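Local coordinates for glyoxylate-induced Protein (Pseudomonas aeruginosa, PDB 1SQ4) that is of unproven function but carries two cupin domains and may act as a ureidoglycine aminohydrolase, at residues Tyr225-Asp230 and Met240-Phe245; Gln229-Val234 and Pro247-Ser252. All blocks are in the same frame, centred on the assembly; numbering follows the deposited sequence.

Contact 1 and contact 2 use opposite faces of one four-stranded sheet of the second cupin domain, and their centres lie about 8 Å apart. In contact 1, Tyr225 and Leu227 of strand 222-227 point to the strand 239-244 of the facing sheet; Arg226, between them, points to the other face, where contact 2 brings Trp231 to Ala249 and Tyr251. Strand 222-227 is therefore the backbone bridge between the two contacts: Arg226 N lies 2.6 Å from Ala249 O, a probable hydrogen bond, and Tyr225 O lies 2.7 Å from Val232 N, another. The segments overlap at Gln229 and Asp230, at the turn from strand 222-227 into strand 230-235, and Leu242 of contact 1 also packs against Gln248 of contact 2.

Contact 1 (Tyr225-Asp230 and Met240-Phe245); sequences YRLNQD and MWLRAF
The selenomethionine side chain of Met240 lies obliquely across the ring of Tyr225 and covers one face with its terminal methyl. CE sits almost on the ring normal, 7° off it and 4.1 Å from the centroid, a CH-pi contact over the middle of the ring. The selenium is displaced toward one side, 30° off the normal, and comes 3.6 Å from Tyr225 CD2, so the pair is also a Met-aromatic contact. The side chain runs extended through CG to the selenium and then bends at its last torsion, which brings the methyl over the ring centre. Leu227, two residues further along the same strand, stands beside the tyrosine with its CG at the ring edge, in plane. Its two methyls part company: CD1 meets the selenium at 4.1 Å, while CD2 turns to Leu242 CD1 at 4.2 Å.

These four buried side chains fill part of the interior of the second cupin barrel, where strand 222-227 of one sheet faces strand 239-244 of the other. The strand axes pass 10.1 Å apart with a crossing angle of 35°, and no hydrogen bond links the two segments, so the sheets are joined here by apolar packing. Leu216 of strand 212-220 lies against both Met240 and Leu242, and Val232 and Val234 of the next strand of the hairpin pack on Leu227 and Met240 respectively. The polar end of Tyr225 is satisfied away from this packing, its OH being hydrogen-bonded to Tyr260 OH and Gln248 OE1. Beyond Leu227 the chain reverses through Asn228 and Gln229, both with positive phi, in a two-residue hairpin turn closed by Leu227 N to Asp230 O at 2.8 Å and Asp230 N to Leu227 O at 3.1 Å.

Contact 2 (Gln229-Val234 and Pro247-Ser252); sequences QDWVEV and PQACYS
Trp231 overlaps Tyr251 and Ala249 with the six-membered half of its indole. CZ3 comes 3.8 Å from Tyr251 CB, and the neighbouring CH2 lies 4.1 Å from Tyr251 CD1, the aromatic side chains meeting at a slant and not as a stack. CH2 also touches the methyl of Ala249 at 4.2 Å, while the backbone carbon of Cys250 lies near the indole plane at its edge. With CG anti to the carbonyl carbon (chi1 -68°) and the indole turned across the CB-CG bond (chi2 96°), the benzo ring extends to strand 248-251 although CB itself does not point there. The two strands are not adjacent: strand 222-227 runs between them in the four-stranded antiparallel sheet of the second cupin barrel, and Trp231 reaches over it, resting on Val224 and Arg226. The backbones stay apart, Trp231 CA being 8.5 Å from Ala249 CA, and the segments share no hydrogen bond. This face of the sheet meets a third subunit of the assembly, whose own Trp231 packs on Trp231 and Glu233, and whose Val224 lies against Tyr251.

Contact 1 (Tyr225-Asp230 and Met240-Phe245)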
ATOM      1  N   TYR A 225       0.160  21.529  -7.105  1.00 11.90           N
ATOM      2  CA  TYR A 225       1.582  21.366  -6.848  1.00 11.90           C
ATOM      3  C   TYR A 225       1.896  19.895  -6.811  1.00 11.96           C
ATOM      4  O   TYR A 225       1.103  19.083  -6.341  1.00 10.86           O
ATOM      5  CB  TYR A 225       1.941  21.985  -5.500  1.00 12.10           C
ATOM      6  CG  TYR A 225       3.343  22.536  -5.388  1.00  9.75           C
ATOM      7  CD1 TYR A 225       3.657  23.790  -5.907  1.00  9.71           C
ATOM      8  CD2 TYR A 225       4.341  21.836  -4.704  1.00 10.16           C
ATOM      9  CE1 TYR A 225       4.921  24.339  -5.743  1.00  9.20           C
ATOM     10  CE2 TYR A 225       5.614  22.378  -4.537  1.00  8.06           C
ATOM     11  CZ  TYR A 225       5.891  23.632  -5.058  1.00  7.80           C
ATOM     12  OH  TYR A 225       7.131  24.187  -4.887  1.00  9.61           O
ATOM     13  N   ARG A 226       3.072  19.556  -7.298  1.00 14.15           N
ATOM     14  CA  ARG A 226       3.507  18.178  -7.322  1.00 15.76           C
ATOM     15  C   ARG A 226       4.590  17.974  -6.263  1.00 14.29           C
ATOM     16  O   ARG A 226       5.682  18.521  -6.379  1.00 14.96           O
ATOM     17  CB  ARG A 226       4.048  17.873  -8.716  1.00 18.99           C
ATOM     18  CG  ARG A 226       4.694  16.520  -8.890  1.00 24.24           C
ATOM     19  CD  ARG A 226       3.659  15.435  -8.878  1.00 28.79           C
ATOM     20  NE  ARG A 226       4.199  14.145  -9.303  1.00 33.35           N
ATOM     21  CZ  ARG A 226       4.569  13.850 -10.546  1.00 34.93           C
ATOM     22  NH1 ARG A 226       4.463  14.756 -11.508  1.00 34.84           N
ATOM     23  NH2 ARG A 226       5.030  12.635 -10.828  1.00 35.41           N
ATOM     24  N   LEU A 227       4.284  17.212  -5.220  1.00 13.34           N
ATOM     25  CA  LEU A 227       5.267  16.928  -4.174  1.00 12.79           C
ATOM     26  C   LEU A 227       5.628  15.456  -4.298  1.00 14.03           C
ATOM     27  O   LEU A 227       4.833  14.583  -3.966  1.00 14.16           O
ATOM     28  CB  LEU A 227       4.677  17.201  -2.790  1.00 13.42           C
ATOM     29  CG  LEU A 227       4.221  18.647  -2.535  1.00 14.12           C
ATOM     30  CD1 LEU A 227       3.195  18.686  -1.416  1.00 12.95           C
ATOM     31  CD2 LEU A 227       5.421  19.523  -2.215  1.00 12.72           C
ATOM     32  N   ASN A 228       6.820  15.182  -4.811  1.00 15.44           N
ATOM     33  CA  ASN A 228       7.283  13.814  -4.974  1.00 17.02           C
ATOM     34  C   ASN A 228       6.257  12.836  -5.557  1.00 19.83           C
ATOM     35  O   ASN A 228       5.634  12.084  -4.818  1.00 23.83           O
ATOM     36  CB  ASN A 228       7.762  13.282  -3.617  1.00 13.32           C
ATOM     37  CG  ASN A 228       8.208  11.834  -3.680  1.00 10.45           C
ATOM     38  OD1 ASN A 228       8.979  11.452  -4.557  1.00 10.17           O
ATOM     39  ND2 ASN A 228       7.735  11.027  -2.747  1.00  7.54           N
ATOM     40  N   GLN A 229       6.069  12.832  -6.869  1.00 21.20           N
ATOM     41  CA  GLN A 229       5.133  11.877  -7.466  1.00 23.53           C
ATOM     42  C   GLN A 229       3.661  12.057  -7.076  1.00 22.13           C
ATOM     43  O   GLN A 229       2.805  11.281  -7.504  1.00 22.65           O
ATOM     44  CB  GLN A 229       5.566  10.448  -7.107  1.00 25.65           C
ATOM     45  CG  GLN A 229       6.880  10.044  -7.713  1.00 32.03           C
ATOM     46  CD  GLN A 229       6.793   9.932  -9.220  1.00 36.77           C
ATOM     47  OE1 GLN A 229       6.315   8.919  -9.759  1.00 40.72           O
ATOM     48  NE2 GLN A 229       7.219  10.987  -9.916  1.00 36.90           N
ATOM     49  N   ASP A 230       3.361  13.067  -6.268  1.00 21.50           N
ATOM     50  CA  ASP A 230       1.982  13.299  -5.837  1.00 19.98           C
ATOM     51  C   ASP A 230       1.479  14.710  -6.111  1.00 18.23           C
ATOM     52  O   ASP A 230       2.015  15.676  -5.584  1.00 18.51           O
ATOM     53  CB  ASP A 230       1.846  13.012  -4.340  1.00 20.43           C
ATOM     54  CG  ASP A 230       1.914  11.537  -4.015  1.00 22.52           C
ATOM     55  OD1 ASP A 230       2.206  11.197  -2.850  1.00 24.03           O
ATOM     56  OD2 ASP A 230       1.671  10.711  -4.912  1.00 24.75           O
HETATM   57  N   MSE A 240       3.164  23.651   3.173  1.00  5.14           N
HETATM   58  CA  MSE A 240       3.786  22.422   2.686  1.00  7.18           C
HETATM   59  C   MSE A 240       5.177  22.324   3.270  1.00  5.99           C
HETATM   60  O   MSE A 240       5.921  23.299   3.252  1.00  7.68           O
HETATM   61  CB  MSE A 240       3.904  22.424   1.158  1.00 12.03           C
HETATM   62  CG  MSE A 240       2.591  22.572   0.399  1.00 16.13           C
HETATM   63 SE   MSE A 240       2.876  22.813  -1.511  1.00 25.46          SE
HETATM   64  CE  MSE A 240       3.729  24.529  -1.517  1.00 18.42           C
ATOM     65  N   TRP A 241       5.525  21.154   3.786  1.00  5.86           N
ATOM     66  CA  TRP A 241       6.850  20.940   4.347  1.00  6.67           C
ATOM     67  C   TRP A 241       7.584  19.891   3.544  1.00  7.07           C
ATOM     68  O   TRP A 241       7.076  18.789   3.359  1.00  7.87           O
ATOM     69  CB  TRP A 241       6.763  20.478   5.796  1.00  8.44           C
ATOM     70  CG  TRP A 241       8.100  20.111   6.343  1.00  9.03           C
ATOM     71  CD1 TRP A 241       8.606  18.864   6.493  1.00  9.03           C
ATOM     72  CD2 TRP A 241       9.141  21.017   6.726  1.00  9.26           C
ATOM     73  NE1 TRP A 241       9.902  18.928   6.947  1.00  9.93           N
ATOM     74  CE2 TRP A 241      10.254  20.239   7.103  1.00  8.09           C
ATOM     75  CE3 TRP A 241       9.234  22.412   6.795  1.00  7.42           C
ATOM     76  CZ2 TRP A 241      11.449  20.804   7.527  1.00  6.28           C
ATOM     77  CZ3 TRP A 241      10.419  22.977   7.215  1.00  5.46           C
ATOM     78  CH2 TRP A 241      11.510  22.174   7.583  1.00  7.97           C
ATOM     79  N   LEU A 242       8.785  20.235   3.083  1.00  8.43           N
ATOM     80  CA  LEU A 242       9.608  19.324   2.291  1.00  7.09           C
ATOM     81  C   LEU A 242      10.811  18.782   3.062  1.00  8.88           C
ATOM     82  O   LEU A 242      11.522  19.540   3.716  1.00  8.67           O
ATOM     83  CB  LEU A 242      10.079  20.024   1.025  1.00  6.60           C
ATOM     84  CG  LEU A 242       8.993  20.141  -0.045  1.00  6.93           C
ATOM     85  CD1 LEU A 242       8.500  21.561  -0.181  1.00  4.00           C
ATOM     86  CD2 LEU A 242       9.581  19.652  -1.366  1.00  9.12           C
ATOM     87  N   ARG A 243      11.033  17.467   2.955  1.00 10.60           N
ATOM     88  CA  ARG A 243      12.109  16.755   3.652  1.00 11.68           C
ATOM     89  C   ARG A 243      13.527  16.918   3.130  1.00 13.88           C
ATOM     90  O   ARG A 243      14.465  17.099   3.923  1.00 17.94           O
ATOM     91  CB  ARG A 243      11.805  15.250   3.718  1.00 11.23           C
ATOM     92  CG  ARG A 243      11.205  14.760   5.032  1.00 12.23           C
ATOM     93  CD  ARG A 243      12.193  13.958   5.889  1.00 13.59           C
ATOM     94  NE  ARG A 243      11.629  13.637   7.199  1.00 15.56           N
ATOM     95  CZ  ARG A 243      10.590  12.829   7.382  1.00 16.10           C
ATOM     96  NH1 ARG A 243      10.127  12.592   8.607  1.00 16.37           N
ATOM     97  NH2 ARG A 243      10.027  12.242   6.336  1.00 16.12           N
ATOM     98  N   ALA A 244      13.696  16.827   1.820  1.00 12.77           N
ATOM     99  CA  ALA A 244      15.016  16.949   1.198  1.00 13.87           C
ATOM    100  C   ALA A 244      14.995  16.149  -0.082  1.00 15.07           C
ATOM    101  O   ALA A 244      14.532  15.007  -0.112  1.00 16.16           O
ATOM    102  CB  ALA A 244      16.121  16.427   2.105  1.00 10.07           C
ATOM    103  N   PHE A 245      15.502  16.774  -1.134  1.00 14.91           N
ATOM    104  CA  PHE A 245      15.543  16.179  -2.446  1.00 14.10           C
ATOM    105  C   PHE A 245      14.143  15.872  -2.928  1.00 13.06           C
ATOM    106  O   PHE A 245      13.965  15.335  -4.012  1.00 15.10           O
ATOM    107  CB  PHE A 245      16.387  14.918  -2.416  1.00 16.46           C
ATOM    108  CG  PHE A 245      17.812  15.164  -2.071  1.00 18.13           C
ATOM    109  CD1 PHE A 245      18.666  15.773  -2.984  1.00 18.99           C
ATOM    110  CD2 PHE A 245      18.304  14.798  -0.825  1.00 19.99           C
ATOM    111  CE1 PHE A 245      20.001  16.008  -2.665  1.00 20.11           C
ATOM    112  CE2 PHE A 245      19.635  15.028  -0.491  1.00 20.46           C
ATOM    113  CZ  PHE A 245      20.483  15.637  -1.414  1.00 21.61           C
TER

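Contact 2 (Gln229-Val234 and Pro247-Ser252)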
ATOM      1  N   GLN A 229       6.069  12.832  -6.869  1.00 21.20           N
ATOM      2  CA  GLN A 229       5.133  11.877  -7.466  1.00 23.53           C
ATOM      3  C   GLN A 229       3.661  12.057  -7.076  1.00 22.13           C
ATOM      4  O   GLN A 229       2.805  11.281  -7.504  1.00 22.65           O
ATOM      5  CB  GLN A 229       5.566  10.448  -7.107  1.00 25.65           C
ATOM      6  CG  GLN A 229       6.880  10.044  -7.713  1.00 32.03           C
ATOM      7  CD  GLN A 229       6.793   9.932  -9.220  1.00 36.77           C
ATOM      8  OE1 GLN A 229       6.315   8.919  -9.759  1.00 40.72           O
ATOM      9  NE2 GLN A 229       7.219  10.987  -9.916  1.00 36.90           N
ATOM     10  N   ASP A 230       3.361  13.067  -6.268  1.00 21.50           N
ATOM     11  CA  ASP A 230       1.982  13.299  -5.837  1.00 19.98           C
ATOM     12  C   ASP A 230       1.479  14.710  -6.111  1.00 18.23           C
ATOM     13  O   ASP A 230       2.015  15.676  -5.584  1.00 18.51           O
ATOM     14  CB  ASP A 230       1.846  13.012  -4.340  1.00 20.43           C
ATOM     15  CG  ASP A 230       1.914  11.537  -4.015  1.00 22.52           C
ATOM     16  OD1 ASP A 230       2.206  11.197  -2.850  1.00 24.03           O
ATOM     17  OD2 ASP A 230       1.671  10.711  -4.912  1.00 24.75           O
ATOM     18  N   TRP A 231       0.449  14.833  -6.938  1.00 16.73           N
ATOM     19  CA  TRP A 231      -0.109  16.143  -7.219  1.00 15.65           C
ATOM     20  C   TRP A 231      -1.158  16.479  -6.158  1.00 15.84           C
ATOM     21  O   TRP A 231      -2.026  15.658  -5.839  1.00 16.16           O
ATOM     22  CB  TRP A 231      -0.761  16.181  -8.597  1.00 15.57           C
ATOM     23  CG  TRP A 231       0.191  16.074  -9.759  1.00 15.40           C
ATOM     24  CD1 TRP A 231       0.529  14.942 -10.443  1.00 14.58           C
ATOM     25  CD2 TRP A 231       0.875  17.154 -10.411  1.00 14.78           C
ATOM     26  NE1 TRP A 231       1.371  15.252 -11.487  1.00 15.61           N
ATOM     27  CE2 TRP A 231       1.601  16.601 -11.488  1.00 14.30           C
ATOM     28  CE3 TRP A 231       0.941  18.535 -10.190  1.00 14.17           C
ATOM     29  CZ2 TRP A 231       2.385  17.378 -12.341  1.00 14.21           C
ATOM     30  CZ3 TRP A 231       1.719  19.311 -11.039  1.00 12.88           C
ATOM     31  CH2 TRP A 231       2.432  18.729 -12.102  1.00 13.97           C
ATOM     32  N   VAL A 232      -1.068  17.682  -5.599  1.00 14.55           N
ATOM     33  CA  VAL A 232      -2.026  18.112  -4.594  1.00 14.08           C
ATOM     34  C   VAL A 232      -2.448  19.566  -4.809  1.00 12.66           C
ATOM     35  O   VAL A 232      -1.631  20.427  -5.110  1.00 12.16           O
ATOM     36  CB  VAL A 232      -1.467  17.917  -3.137  1.00 15.17           C
ATOM     37  CG1 VAL A 232      -1.207  16.436  -2.877  1.00 16.94           C
ATOM     38  CG2 VAL A 232      -0.185  18.699  -2.934  1.00 16.24           C
ATOM     39  N   GLU A 233      -3.742  19.827  -4.698  1.00 12.11           N
ATOM     40  CA  GLU A 233      -4.228  21.177  -4.858  1.00 11.22           C
ATOM     41  C   GLU A 233      -3.907  21.925  -3.581  1.00  9.79           C
ATOM     42  O   GLU A 233      -4.094  21.397  -2.483  1.00  8.79           O
ATOM     43  CB  GLU A 233      -5.739  21.188  -5.080  1.00 12.81           C
ATOM     44  CG  GLU A 233      -6.169  20.924  -6.510  1.00 16.28           C
ATOM     45  CD  GLU A 233      -7.659  21.133  -6.718  1.00 19.30           C
ATOM     46  OE1 GLU A 233      -8.458  20.316  -6.208  1.00 17.97           O
ATOM     47  OE2 GLU A 233      -8.027  22.129  -7.386  1.00 22.25           O
ATOM     48  N   VAL A 234      -3.409  23.147  -3.724  1.00  8.10           N
ATOM     49  CA  VAL A 234      -3.086  23.974  -2.570  1.00  7.96           C
ATOM     50  C   VAL A 234      -3.596  25.384  -2.815  1.00  8.58           C
ATOM     51  O   VAL A 234      -3.657  25.831  -3.955  1.00  9.42           O
ATOM     52  CB  VAL A 234      -1.570  24.028  -2.321  1.00  7.92           C
ATOM     53  CG1 VAL A 234      -1.042  22.632  -1.977  1.00  4.77           C
ATOM     54  CG2 VAL A 234      -0.868  24.588  -3.546  1.00  7.76           C
ATOM     55  N   PRO A 247      11.095  16.024  -4.886  1.00  9.57           N
ATOM     56  CA  PRO A 247      10.796  16.707  -6.149  1.00  9.60           C
ATOM     57  C   PRO A 247       9.656  17.725  -6.013  1.00  9.46           C
ATOM     58  O   PRO A 247       8.705  17.511  -5.261  1.00  7.88           O
ATOM     59  CB  PRO A 247      10.438  15.554  -7.084  1.00  9.51           C
ATOM     60  CG  PRO A 247      11.236  14.414  -6.528  1.00  8.57           C
ATOM     61  CD  PRO A 247      11.024  14.564  -5.055  1.00  8.63           C
ATOM     62  N   GLN A 248       9.763  18.829  -6.745  1.00 10.18           N
ATOM     63  CA  GLN A 248       8.752  19.881  -6.702  1.00  9.13           C
ATOM     64  C   GLN A 248       8.383  20.382  -8.083  1.00 10.31           C
ATOM     65  O   GLN A 248       9.220  20.928  -8.805  1.00 12.80           O
ATOM     66  CB  GLN A 248       9.261  21.064  -5.892  1.00  8.83           C
ATOM     67  CG  GLN A 248       9.849  20.713  -4.546  1.00  7.58           C
ATOM     68  CD  GLN A 248      10.253  21.952  -3.788  1.00  7.02           C
ATOM     69  OE1 GLN A 248       9.424  22.822  -3.549  1.00 10.94           O
ATOM     70  NE2 GLN A 248      11.523  22.049  -3.412  1.00  3.50           N
ATOM     71  N   ALA A 249       7.123  20.211  -8.449  1.00 11.84           N
ATOM     72  CA  ALA A 249       6.634  20.670  -9.745  1.00 10.95           C
ATOM     73  C   ALA A 249       5.400  21.489  -9.463  1.00 10.92           C
ATOM     74  O   ALA A 249       4.629  21.185  -8.550  1.00  9.17           O
ATOM     75  CB  ALA A 249       6.285  19.492 -10.618  1.00 11.06           C
ATOM     76  N   CYS A 250       5.197  22.523 -10.251  1.00 12.61           N
ATOM     77  CA  CYS A 250       4.052  23.360 -10.011  1.00 17.96           C
ATOM     78  C   CYS A 250       3.180  23.542 -11.233  1.00 19.63           C
ATOM     79  O   CYS A 250       3.669  23.569 -12.355  1.00 20.45           O
ATOM     80  CB  CYS A 250       4.508  24.719  -9.487  1.00 17.09           C
ATOM     81  SG  CYS A 250       3.128  25.785  -9.080  1.00 23.56           S
ATOM     82  N   TYR A 251       1.882  23.670 -11.004  1.00 23.19           N
ATOM     83  CA  TYR A 251       0.944  23.852 -12.097  1.00 27.27           C
ATOM     84  C   TYR A 251      -0.001  24.972 -11.693  1.00 27.81           C
ATOM     85  O   TYR A 251      -1.146  24.724 -11.340  1.00 27.63           O
ATOM     86  CB  TYR A 251       0.155  22.559 -12.328  1.00 31.05           C
ATOM     87  CG  TYR A 251      -0.225  22.285 -13.768  1.00 35.59           C
ATOM     88  CD1 TYR A 251       0.560  21.450 -14.577  1.00 38.47           C
ATOM     89  CD2 TYR A 251      -1.369  22.855 -14.323  1.00 38.96           C
ATOM     90  CE1 TYR A 251       0.208  21.191 -15.910  1.00 41.82           C
ATOM     91  CE2 TYR A 251      -1.734  22.611 -15.649  1.00 42.31           C
ATOM     92  CZ  TYR A 251      -0.946  21.781 -16.443  1.00 43.77           C
ATOM     93  OH  TYR A 251      -1.304  21.579 -17.768  1.00 44.61           O
ATOM     94  N   SER A 252       0.486  26.206 -11.726  1.00 29.92           N
ATOM     95  CA  SER A 252      -0.340  27.343 -11.349  1.00 31.66           C
ATOM     96  C   SER A 252      -1.185  27.789 -12.528  1.00 34.82           C
ATOM     97  O   SER A 252      -0.687  28.434 -13.458  1.00 36.87           O
ATOM     98  CB  SER A 252       0.531  28.503 -10.899  1.00 29.22           C
ATOM     99  OG  SER A 252       1.322  28.958 -11.974  1.00 28.90           O
TER